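Local coordinates for epidermin leader peptide processing serine protease EpiP (Staphylococcus aureus subsp. aureus, PDB 3QFH), which probably cleaves the leader peptide from the precursor of the lantibiotic epidermin, acting as a subtilisin-like serine endopeptidase, at residues K271-A276 against G391-I396. Numbering follows the deposited sequence.
Sequences KSIVVA and GALALI
Leu393, Ile273 and Val275 meet through branched aliphatic groups alone; the contact contains no flat group, and the forked end of Leu393 meets the methyls of both strand residues. One prong, Leu393 CD1, reaches between the two strand residues, lying 3.7 Å from Val275 CG2 and 4.1 Å from Ile273 CG2. The other prong, Leu393 CD2, approaches the far end of the isoleucine, with Ile273 CD1 4.1 Å away. Leucine suits this place because its branch point sits one carbon beyond CB, carrying two methyls toward the strand, where the CA atoms of Ile273 and Leu393 are 8.6 Å apart. Its CG lies anti to the carbonyl carbon (chi1 -74°), which sends the fork toward the strand. The beta-branched partners suit an extended strand and offer methyls close to the backbone. In Ile273 the long branch continues nearly straight (chi2 172°), carrying CD1 out toward the helix, while CG2, anti to the backbone N, still meets the leucine. Here the subtilisin-like alpha/beta fold packs helix 382-400 against one face of its parallel sheet. Strand 273-277 runs inside that sheet, between strands 230-233 and 314-319, and Val274 directs its side chain away from the helix. Near the start of this helix lies Ser383, probably the nucleophile of a Ser-His-Asp triad with His177 and Asp130. Thr386, Val389 and Ser390, earlier in the helix, also pack on Val275, while Ile410 of helix 406-416 touches Ile273.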
# COMPACT_ATOMS: atom_id res chain seq x y z
N LYS A 271 4.40 -1.84 -16.65
CA LYS A 271 5.58 -1.05 -16.29
C LYS A 271 5.36 -0.19 -15.06
O LYS A 271 5.85 0.94 -15.02
CB LYS A 271 6.06 -0.15 -17.45
CG LYS A 271 6.24 -0.86 -18.80
CD LYS A 271 7.31 -1.92 -18.75
CE LYS A 271 7.54 -2.53 -20.14
NZ LYS A 271 8.61 -3.55 -20.11
N SER A 272 4.59 -0.69 -14.09
CA SER A 272 4.40 -0.00 -12.83
C SER A 272 5.06 -0.86 -11.76
O SER A 272 5.09 -2.09 -11.87
CB SER A 272 2.94 0.19 -12.46
OG SER A 272 2.29 1.05 -13.37
N ILE A 273 5.61 -0.19 -10.75
CA ILE A 273 6.23 -0.84 -9.61
C ILE A 273 5.22 -0.77 -8.47
O ILE A 273 4.63 0.30 -8.24
CB ILE A 273 7.51 -0.05 -9.14
CG1 ILE A 273 8.46 0.22 -10.30
CG2 ILE A 273 8.21 -0.78 -8.00
CD1 ILE A 273 9.62 1.15 -9.93
N VAL A 274 5.07 -1.87 -7.74
CA VAL A 274 4.19 -1.94 -6.58
C VAL A 274 5.04 -1.97 -5.31
O VAL A 274 5.92 -2.84 -5.15
CB VAL A 274 3.28 -3.19 -6.64
CG1 VAL A 274 2.47 -3.35 -5.33
CG2 VAL A 274 2.34 -3.14 -7.85
N VAL A 275 4.80 -1.01 -4.43
CA VAL A 275 5.49 -0.89 -3.15
C VAL A 275 4.48 -1.17 -2.03
O VAL A 275 3.45 -0.50 -1.93
CB VAL A 275 6.07 0.52 -2.97
CG1 VAL A 275 6.90 0.61 -1.66
CG2 VAL A 275 6.89 0.90 -4.21
N ALA A 276 4.80 -2.12 -1.18
CA ALA A 276 3.89 -2.56 -0.17
C ALA A 276 4.50 -2.44 1.22
O ALA A 276 5.68 -2.69 1.42
CB ALA A 276 3.51 -4.02 -0.44
N GLY A 391 7.92 7.46 -3.06
CA GLY A 391 8.38 8.78 -3.51
C GLY A 391 9.78 8.74 -4.09
O GLY A 391 10.05 9.36 -5.13
N ALA A 392 10.68 8.02 -3.42
CA ALA A 392 12.06 7.88 -3.86
C ALA A 392 12.15 7.24 -5.24
O ALA A 392 12.91 7.71 -6.13
CB ALA A 392 12.89 7.06 -2.81
N LEU A 393 11.36 6.18 -5.47
CA LEU A 393 11.33 5.53 -6.79
C LEU A 393 10.85 6.47 -7.88
O LEU A 393 11.33 6.40 -9.03
CB LEU A 393 10.47 4.28 -6.76
CG LEU A 393 11.09 3.08 -6.05
CD1 LEU A 393 10.02 2.07 -5.68
CD2 LEU A 393 12.17 2.44 -6.94
N ALA A 394 9.89 7.33 -7.55
CA ALA A 394 9.41 8.31 -8.53
C ALA A 394 10.56 9.25 -8.89
O ALA A 394 10.76 9.59 -10.07
CB ALA A 394 8.20 9.08 -8.00
N LEU A 395 11.32 9.66 -7.89
CA LEU A 395 12.48 10.55 -8.11
C LEU A 395 13.56 9.90 -8.96
O LEU A 395 14.14 10.54 -9.84
CB LEU A 395 13.08 10.99 -6.79
CG LEU A 395 12.24 11.87 -5.86
CD1 LEU A 395 13.01 12.16 -4.57
CD2 LEU A 395 11.84 13.16 -6.57
N ILE A 396 13.82 8.63 -8.69
CA ILE A 396 14.84 7.86 -9.40
C ILE A 396 14.46 7.66 -10.88
O ILE A 396 15.28 7.83 -11.78
CB ILE A 396 15.09 6.51 -8.70
CG1 ILE A 396 15.80 6.76 -7.36
CG2 ILE A 396 15.94 5.60 -9.60
CD1 ILE A 396 15.71 5.56 -6.39